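Local coordinates for protein N-acetylmuramoyl-L-alanine amidase amiD (PDB 3D2Y) that cleaves, with one catalytic zinc ion per subunit, the amide bond that joins N-acetylmuramoyl residues to L-amino acids in cell-wall glycopeptides, at residues 163-168 and 231-235; 104-108 and 120-126. All coordinates share one frame; numbering follows the deposited sequence.

Contact 1 (163-168 and 231-235)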
ATOM      1  N   GLY A 163      -6.342  -1.482   6.782  1.00 11.38           N
ATOM      2  CA  GLY A 163      -6.613  -2.095   8.071  1.00  8.26           C
ATOM      3  C   GLY A 163      -6.284  -3.569   8.199  1.00  8.50           C
ATOM      4  O   GLY A 163      -5.925  -4.252   7.219  1.00  9.67           O
ATOM      5  N   PRO A 164      -6.396  -4.089   9.433  1.00  7.95           N
ATOM      6  CA  PRO A 164      -5.915  -5.430   9.773  1.00  7.24           C
ATOM      7  C   PRO A 164      -6.785  -6.578   9.208  1.00 10.12           C
ATOM      8  O   PRO A 164      -6.368  -7.747   9.267  1.00 13.66           O
ATOM      9  CB  PRO A 164      -5.900  -5.395  11.296  1.00  8.62           C
ATOM     10  CG  PRO A 164      -7.122  -4.509  11.615  1.00  9.03           C
ATOM     11  CD  PRO A 164      -6.977  -3.392  10.586  1.00  8.96           C
ATOM     12  N   LEU A 165      -7.969  -6.266   8.657  1.00  5.19           N
ATOM     13  CA  LEU A 165      -8.832  -7.298   8.039  1.00  4.50           C
ATOM     14  C   LEU A 165      -8.573  -7.414   6.523  1.00  7.57           C
ATOM     15  O   LEU A 165      -9.082  -8.326   5.853  1.00  6.40           O
ATOM     16  CB  LEU A 165     -10.310  -7.056   8.362  1.00  7.39           C
ATOM     17  CG  LEU A 165     -10.703  -7.288   9.848  1.00  7.23           C
ATOM     18  CD1 LEU A 165     -12.168  -7.196  10.008  1.00  8.23           C
ATOM     19  CD2 LEU A 165     -10.253  -8.653  10.363  1.00 11.72           C
ATOM     20  N   PHE A 166      -7.755  -6.513   6.003  1.00  7.48           N
ATOM     21  CA  PHE A 166      -7.345  -6.581   4.597  1.00  9.74           C
ATOM     22  C   PHE A 166      -6.459  -7.806   4.326  1.00  8.45           C
ATOM     23  O   PHE A 166      -5.447  -7.975   5.006  1.00  7.60           O
ATOM     24  CB  PHE A 166      -6.652  -5.292   4.089  1.00  6.93           C
ATOM     25  CG  PHE A 166      -6.466  -5.299   2.607  1.00  6.27           C
ATOM     26  CD1 PHE A 166      -5.227  -5.601   2.045  1.00  2.73           C
ATOM     27  CD2 PHE A 166      -7.566  -5.102   1.766  1.00  7.15           C
ATOM     28  CE1 PHE A 166      -5.095  -5.670   0.617  1.00  3.01           C
ATOM     29  CE2 PHE A 166      -7.450  -5.167   0.396  1.00  3.91           C
ATOM     30  CZ  PHE A 166      -6.193  -5.439  -0.185  1.00  7.04           C
ATOM     31  N   PRO A 167      -6.845  -8.664   3.337  1.00  8.02           N
ATOM     32  CA  PRO A 167      -6.158  -9.956   3.152  1.00  2.78           C
ATOM     33  C   PRO A 167      -4.832  -9.922   2.353  1.00  9.43           C
ATOM     34  O   PRO A 167      -4.770 -10.423   1.232  1.00  7.03           O
ATOM     35  CB  PRO A 167      -7.246 -10.817   2.470  1.00  7.29           C
ATOM     36  CG  PRO A 167      -8.049  -9.818   1.649  1.00  8.01           C
ATOM     37  CD  PRO A 167      -7.974  -8.490   2.390  1.00  7.03           C
ATOM     38  N   TRP A 168      -3.787  -9.313   2.944  1.00  4.08           N
ATOM     39  CA  TRP A 168      -2.468  -9.167   2.289  1.00  6.37           C
ATOM     40  C   TRP A 168      -1.829 -10.500   1.882  1.00 11.37           C
ATOM     41  O   TRP A 168      -1.296 -10.620   0.764  1.00 13.20           O
ATOM     42  CB  TRP A 168      -1.508  -8.384   3.178  1.00  6.36           C
ATOM     43  CG  TRP A 168      -1.830  -6.918   3.278  1.00  3.98           C
ATOM     44  CD1 TRP A 168      -2.398  -6.280   4.334  1.00  7.99           C
ATOM     45  CD2 TRP A 168      -1.675  -5.923   2.240  1.00  6.94           C
ATOM     46  NE1 TRP A 168      -2.564  -4.923   4.058  1.00  5.90           N
ATOM     47  CE2 TRP A 168      -2.108  -4.672   2.788  1.00  6.04           C
ATOM     48  CE3 TRP A 168      -1.182  -5.955   0.925  1.00  9.24           C
ATOM     49  CZ2 TRP A 168      -2.084  -3.471   2.060  1.00  5.24           C
ATOM     50  CZ3 TRP A 168      -1.135  -4.749   0.191  1.00  7.98           C
ATOM     51  CH2 TRP A 168      -1.598  -3.517   0.774  1.00  7.38           C
ATOM     52  N   GLN A 231       2.210  -3.976  11.714  1.00  5.89           N
ATOM     53  CA  GLN A 231       1.507  -5.172  12.201  1.00  5.86           C
ATOM     54  C   GLN A 231       0.168  -5.346  11.502  1.00  6.36           C
ATOM     55  O   GLN A 231      -0.219  -6.481  11.161  1.00  5.33           O
ATOM     56  CB  GLN A 231       1.323  -5.136  13.721  1.00  3.43           C
ATOM     57  CG  GLN A 231       2.666  -5.241  14.490  1.00  4.88           C
ATOM     58  CD  GLN A 231       2.549  -4.904  15.970  1.00  6.10           C
ATOM     59  OE1 GLN A 231       1.741  -4.069  16.364  1.00  5.89           O
ATOM     60  NE2 GLN A 231       3.405  -5.509  16.790  1.00  7.82           N
ATOM     61  N   MET A 232      -0.565  -4.251  11.316  1.00  6.21           N
ATOM     62  CA  MET A 232      -1.830  -4.302  10.557  1.00  5.82           C
ATOM     63  C   MET A 232      -1.654  -4.922   9.180  1.00  4.92           C
ATOM     64  O   MET A 232      -2.538  -5.637   8.724  1.00  7.33           O
ATOM     65  CB  MET A 232      -2.515  -2.934  10.436  1.00  3.15           C
ATOM     66  CG  MET A 232      -3.105  -2.415  11.725  1.00  3.99           C
ATOM     67  SD  MET A 232      -4.128  -0.966  11.448  1.00  9.38           S
ATOM     68  CE  MET A 232      -2.935   0.313  11.134  1.00 11.26           C
ATOM     69  N   HIS A 233      -0.487  -4.705   8.561  1.00  2.28           N
ATOM     70  CA  HIS A 233      -0.169  -5.259   7.241  1.00  3.73           C
ATOM     71  C   HIS A 233       0.395  -6.707   7.362  1.00  2.00           C
ATOM     72  O   HIS A 233      -0.039  -7.621   6.639  1.00  6.15           O
ATOM     73  CB  HIS A 233       0.808  -4.287   6.538  1.00  4.59           C
ATOM     74  CG  HIS A 233       1.078  -4.585   5.088  1.00  5.57           C
ATOM     75  ND1 HIS A 233       1.425  -3.600   4.180  1.00  7.64           N
ATOM     76  CD2 HIS A 233       1.116  -5.757   4.405  1.00  3.94           C
ATOM     77  CE1 HIS A 233       1.648  -4.156   2.999  1.00  2.84           C
ATOM     78  NE2 HIS A 233       1.483  -5.463   3.118  1.00  4.19           N
ATOM     79  N   PHE A 234       1.343  -6.918   8.276  1.00  2.00           N
ATOM     80  CA  PHE A 234       2.196  -8.095   8.243  1.00  2.85           C
ATOM     81  C   PHE A 234       2.067  -9.012   9.453  1.00  4.09           C
ATOM     82  O   PHE A 234       2.592 -10.129   9.419  1.00  5.31           O
ATOM     83  CB  PHE A 234       3.678  -7.709   8.045  1.00  2.00           C
ATOM     84  CG  PHE A 234       3.978  -7.073   6.731  1.00  3.85           C
ATOM     85  CD1 PHE A 234       4.099  -7.870   5.583  1.00  3.74           C
ATOM     86  CD2 PHE A 234       4.189  -5.688   6.634  1.00  2.00           C
ATOM     87  CE1 PHE A 234       4.398  -7.317   4.360  1.00  7.53           C
ATOM     88  CE2 PHE A 234       4.478  -5.121   5.371  1.00 10.28           C
ATOM     89  CZ  PHE A 234       4.604  -5.954   4.242  1.00  3.00           C
ATOM     90  N   ARG A 235       1.330  -8.585  10.494  1.00  4.33           N
ATOM     91  CA  ARG A 235       1.117  -9.432  11.688  1.00  4.92           C
ATOM     92  C   ARG A 235      -0.212  -9.031  12.337  1.00  4.90           C
ATOM     93  O   ARG A 235      -0.250  -8.517  13.454  1.00  5.06           O
ATOM     94  CB  ARG A 235       2.285  -9.325  12.683  1.00  5.24           C
ATOM     95  CG  ARG A 235       2.512 -10.589  13.555  1.00  7.18           C
ATOM     96  CD  ARG A 235       1.523 -10.733  14.723  1.00  8.94           C
ATOM     97  NE  ARG A 235       1.600  -9.577  15.614  1.00 13.58           N
ATOM     98  CZ  ARG A 235       2.412  -9.480  16.666  1.00  8.33           C
ATOM     99  NH1 ARG A 235       2.406  -8.378  17.399  1.00  8.59           N
ATOM    100  NH2 ARG A 235       3.213 -10.481  16.999  1.00  8.88           N
TER
HETATM  101  O   HOH W   1      -3.866  -7.766   7.130  1.00 23.36           O
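Pro164 and Met232 bring the two backbones closest, their CA atoms 4.3 Å apart, where the type I turn from Gly163 to Phe166 meets the last turn of helix 220-234. No direct hydrogen bond joins the segments. Instead, Pro164 CA turns its hydrogen almost straight at the carbonyl of Met232, a CA-H...O contact of 3.5 Å between Pro164 CA and Met232 O with 168° at the hydrogen. Water 1 lies within hydrogen-bonding distance of Met232 O (3.0 Å) and Phe166 O (2.7 Å) and probably bridges them, though it cannot serve every acceptor in reach at once. Beside this water the proline ring and the methionine chain run side by side, with Pro164 CD 3.8 Å from Met232 SD.

The other half of the contact is a face-to-face stack. The imidazole of His233 lies over the five-membered ring of Trp168, centroids 3.7 Å apart and planes 18° from parallel, and Trp168 CD2 comes within 3.3 Å of His233 NE2. With CG of His233 anti to the backbone N (chi1 -171°), the imidazole is carried toward the indole. Phe166 CD1 sits over the opposite indole face, toward its rim, and Phe234 CE2 lies over the other imidazole face. Replacing Trp168 by an alanine would probably uncover one imidazole face, open a gap between Phe166 and His233, and leave His233 freer to tilt.

His233 ND1 is hydrogen-bonded to Asp153, whose carboxylate probably helps fix the ring's rotation and may favour a protonated imidazole. The helix end thus meets the loop just after zinc ligand Asp161 in a buried junction held by ring stacking, apolar packing, a CA-H...O contact and probably one water.

Contact 2 (104-108 and 120-126)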
ATOM      1  N   GLU A 104      -9.090   2.782  -4.276  1.00  4.22           N
ATOM      2  CA  GLU A 104     -10.023   2.886  -3.147  1.00  2.70           C
ATOM      3  C   GLU A 104     -11.051   1.744  -3.210  1.00  7.14           C
ATOM      4  O   GLU A 104     -11.655   1.478  -4.264  1.00  3.19           O
ATOM      5  CB  GLU A 104     -10.742   4.235  -3.182  1.00  6.83           C
ATOM      6  CG  GLU A 104      -9.866   5.426  -2.755  1.00  7.59           C
ATOM      7  CD  GLU A 104     -10.162   5.845  -1.349  1.00  8.85           C
ATOM      8  OE1 GLU A 104     -11.334   5.784  -0.964  1.00 15.00           O
ATOM      9  OE2 GLU A 104      -9.261   6.280  -0.630  1.00 11.98           O
ATOM     10  N   LEU A 105     -11.218   1.100  -2.064  1.00  6.13           N
ATOM     11  CA  LEU A 105     -12.103  -0.046  -1.828  1.00  4.05           C
ATOM     12  C   LEU A 105     -13.251   0.393  -0.922  1.00  4.43           C
ATOM     13  O   LEU A 105     -13.039   0.861   0.204  1.00  4.03           O
ATOM     14  CB  LEU A 105     -11.315  -1.184  -1.193  1.00  5.41           C
ATOM     15  CG  LEU A 105      -9.999  -1.653  -1.844  1.00  6.89           C
ATOM     16  CD1 LEU A 105      -9.392  -2.833  -1.071  1.00  4.45           C
ATOM     17  CD2 LEU A 105     -10.274  -2.080  -3.275  1.00  5.97           C
ATOM     18  N   GLU A 106     -14.463   0.245  -1.429  1.00  3.60           N
ATOM     19  CA  GLU A 106     -15.640   0.597  -0.639  1.00  2.00           C
ATOM     20  C   GLU A 106     -15.681  -0.374   0.531  1.00  2.00           C
ATOM     21  O   GLU A 106     -15.872  -1.574   0.348  1.00  7.27           O
ATOM     22  CB  GLU A 106     -16.928   0.510  -1.439  1.00  2.00           C
ATOM     23  CG  GLU A 106     -18.188   0.847  -0.600  1.00  2.92           C
ATOM     24  CD  GLU A 106     -19.522   0.325  -1.178  1.00  4.04           C
ATOM     25  OE1 GLU A 106     -20.511   0.361  -0.430  1.00  4.03           O
ATOM     26  OE2 GLU A 106     -19.588  -0.091  -2.349  1.00  7.83           O
ATOM     27  N   ASN A 107     -15.488   0.156   1.726  1.00  2.98           N
ATOM     28  CA  ASN A 107     -15.471  -0.672   2.930  1.00  6.59           C
ATOM     29  C   ASN A 107     -15.628   0.311   4.081  1.00  2.30           C
ATOM     30  O   ASN A 107     -15.119   1.423   3.990  1.00  3.87           O
ATOM     31  CB  ASN A 107     -14.144  -1.470   2.991  1.00  3.85           C
ATOM     32  CG  ASN A 107     -13.945  -2.179   4.341  1.00  4.87           C
ATOM     33  OD1 ASN A 107     -13.499  -1.557   5.328  1.00  7.58           O
ATOM     34  ND2 ASN A 107     -14.296  -3.479   4.402  1.00  2.00           N
ATOM     35  N   ARG A 108     -16.330  -0.085   5.143  1.00  4.93           N
ATOM     36  CA  ARG A 108     -16.680   0.833   6.234  1.00  5.36           C
ATOM     37  C   ARG A 108     -15.515   1.287   7.135  1.00  9.84           C
ATOM     38  O   ARG A 108     -15.657   2.271   7.896  1.00  9.04           O
ATOM     39  CB  ARG A 108     -17.814   0.221   7.080  1.00  6.30           C
ATOM     40  CG  ARG A 108     -18.041   0.867   8.438  1.00 11.87           C
ATOM     41  CD  ARG A 108     -18.793  -0.103   9.405  1.00 15.32           C
ATOM     42  NE  ARG A 108     -19.382  -1.203   8.644  1.00 18.44           N
ATOM     43  CZ  ARG A 108     -19.236  -2.503   8.898  1.00 18.84           C
ATOM     44  NH1 ARG A 108     -18.573  -2.939   9.961  1.00 12.55           N
ATOM     45  NH2 ARG A 108     -19.808  -3.375   8.077  1.00 20.20           N
ATOM     46  N   ALA A 120     -14.091  -3.758   9.502  1.00  9.50           N
ATOM     47  CA  ALA A 120     -15.120  -4.457   8.698  1.00  7.95           C
ATOM     48  C   ALA A 120     -14.451  -5.440   7.746  1.00  8.92           C
ATOM     49  O   ALA A 120     -13.480  -5.082   7.095  1.00  8.08           O
ATOM     50  CB  ALA A 120     -15.880  -3.443   7.894  1.00 12.44           C
ATOM     51  N   PRO A 121     -14.949  -6.683   7.662  1.00  9.89           N
ATOM     52  CA  PRO A 121     -14.366  -7.648   6.728  1.00 12.14           C
ATOM     53  C   PRO A 121     -14.510  -7.208   5.265  1.00 10.10           C
ATOM     54  O   PRO A 121     -15.466  -6.522   4.911  1.00  5.26           O
ATOM     55  CB  PRO A 121     -15.193  -8.923   7.003  1.00 14.70           C
ATOM     56  CG  PRO A 121     -15.689  -8.736   8.410  1.00 15.52           C
ATOM     57  CD  PRO A 121     -16.032  -7.285   8.468  1.00 11.69           C
ATOM     58  N   PHE A 122     -13.565  -7.603   4.416  1.00  4.81           N
ATOM     59  CA  PHE A 122     -13.693  -7.319   2.987  1.00  7.60           C
ATOM     60  C   PHE A 122     -14.490  -8.399   2.247  1.00  9.37           C
ATOM     61  O   PHE A 122     -14.171  -9.617   2.317  1.00  9.55           O
ATOM     62  CB  PHE A 122     -12.307  -7.150   2.375  1.00  6.56           C
ATOM     63  CG  PHE A 122     -11.600  -5.875   2.830  1.00 11.29           C
ATOM     64  CD1 PHE A 122     -10.959  -5.825   4.070  1.00  8.45           C
ATOM     65  CD2 PHE A 122     -11.647  -4.724   2.050  1.00  8.02           C
ATOM     66  CE1 PHE A 122     -10.302  -4.653   4.541  1.00  4.28           C
ATOM     67  CE2 PHE A 122     -11.028  -3.541   2.505  1.00  7.53           C
ATOM     68  CZ  PHE A 122     -10.354  -3.521   3.770  1.00  7.38           C
ATOM     69  N   GLU A 123     -15.531  -7.957   1.528  1.00  7.65           N
ATOM     70  CA  GLU A 123     -16.305  -8.828   0.684  1.00  9.03           C
ATOM     71  C   GLU A 123     -15.390  -9.612  -0.239  1.00  8.39           C
ATOM     72  O   GLU A 123     -14.537  -9.051  -0.913  1.00  9.36           O
ATOM     73  CB  GLU A 123     -17.356  -8.038  -0.119  1.00 11.49           C
ATOM     74  CG  GLU A 123     -18.034  -6.880   0.627  1.00 13.62           C
ATOM     75  CD  GLU A 123     -18.845  -7.272   1.874  1.00 16.32           C
ATOM     76  OE1 GLU A 123     -19.102  -8.486   2.122  1.00 18.46           O
ATOM     77  OE2 GLU A 123     -19.247  -6.322   2.601  1.00 15.97           O
ATOM     78  N   PRO A 124     -15.490 -10.953  -0.209  1.00  9.87           N
ATOM     79  CA  PRO A 124     -14.664 -11.679  -1.182  1.00  9.20           C
ATOM     80  C   PRO A 124     -14.864 -11.267  -2.677  1.00  7.44           C
ATOM     81  O   PRO A 124     -13.907 -11.348  -3.454  1.00  8.24           O
ATOM     82  CB  PRO A 124     -15.028 -13.160  -0.960  1.00 11.24           C
ATOM     83  CG  PRO A 124     -16.064 -13.191   0.172  1.00 11.16           C
ATOM     84  CD  PRO A 124     -16.191 -11.821   0.760  1.00  7.20           C
ATOM     85  N   ALA A 125     -16.062 -10.816  -3.072  1.00  6.55           N
ATOM     86  CA  ALA A 125     -16.303 -10.381  -4.476  1.00  5.63           C
ATOM     87  C   ALA A 125     -15.353  -9.198  -4.826  1.00 11.40           C
ATOM     88  O   ALA A 125     -14.784  -9.115  -5.928  1.00  9.74           O
ATOM     89  CB  ALA A 125     -17.686  -9.974  -4.663  1.00  5.48           C
ATOM     90  N   GLN A 126     -15.192  -8.295  -3.867  1.00 10.20           N
ATOM     91  CA  GLN A 126     -14.304  -7.131  -4.021  1.00  8.82           C
ATOM     92  C   GLN A 126     -12.857  -7.544  -4.209  1.00  9.68           C
ATOM     93  O   GLN A 126     -12.178  -7.055  -5.119  1.00  5.66           O
ATOM     94  CB  GLN A 126     -14.440  -6.213  -2.809  1.00  9.62           C
ATOM     95  CG  GLN A 126     -13.574  -4.935  -2.837  1.00  7.03           C
ATOM     96  CD  GLN A 126     -13.910  -3.996  -1.703  1.00  8.67           C
ATOM     97  OE1 GLN A 126     -13.614  -4.272  -0.518  1.00 10.03           O
ATOM     98  NE2 GLN A 126     -14.562  -2.884  -2.045  1.00  6.68           N
TER
HETATM   99  O   HOH W   2     -11.885  -2.863   7.425  1.00  7.33           O
HETATM  100  O   HOH W   3     -15.348  -4.531   1.665  1.00 11.08           O
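Asn107 holds CG anti to its own N (chi1 170°) and Phe122 holds its CG anti to the carbonyl carbon (chi1 -70°), which brings the carboxamide flat over the phenyl face. The two planes are only 11° apart, Asn107 ND2 sits over the ring centre, and Asn107 CG is 3.7 Å from Phe122 CE2. ND2 also donates to the backbone, 3.2 Å from Asn107 ND2 to Ala120 O; the oxygen lies in the amide plane, whereas the nitrogen stands well above the carbonyl plane. Water 2 donates both to Asn107 OD1, which also accepts from Gly109 N, and to Ala120 O. Water 3 accepts from Asn107 ND2 and donates to Gln126 OE1, 2.8 Å away.

Gln126 reaches back from the first turn of helix 124-141, its NE2 donating to Glu106 O at 3.0 Å, while Leu105 CB packs against the same amide. Leu105 CD1 meets Phe122 CE2 at 4.0 Å. At the outer end, the Arg108 guanidinium lays one face on Ala120 CB, 3.4 Å from Arg108 NH1.

Two side-chain amides, each bonded to backbone carbonyl oxygen and both held by water 3, tie the loop after the strand of proton acceptor Glu104 to the start of the following helix, which probably restrains the phenyl-stacked Asn107 beside Tyr36 of the substrate-binding site.

Overall arrangement
Contact 2 closes before contact 1 opens along the chain, yet their centres lie 13 Å apart and they touch directly. Phe166 of contact 1 is the main joint: its CE2 is 3.4 Å from Leu105 CD1, and its ring meets that of Phe122 edge-to-face. Leu165 O adds a packing contact with Phe122 CD1 at 3.6 Å. Both contacts border the active site. Glu104 in 104-108 is the proton acceptor, near the bound peptide, while Gly163 comes two residues after zinc ligand Asp161. Tyr36, of the substrate-binding site, is near both contacts: its side chain lies about 4 Å from that of Asn107 and about 4 Å from Gly163.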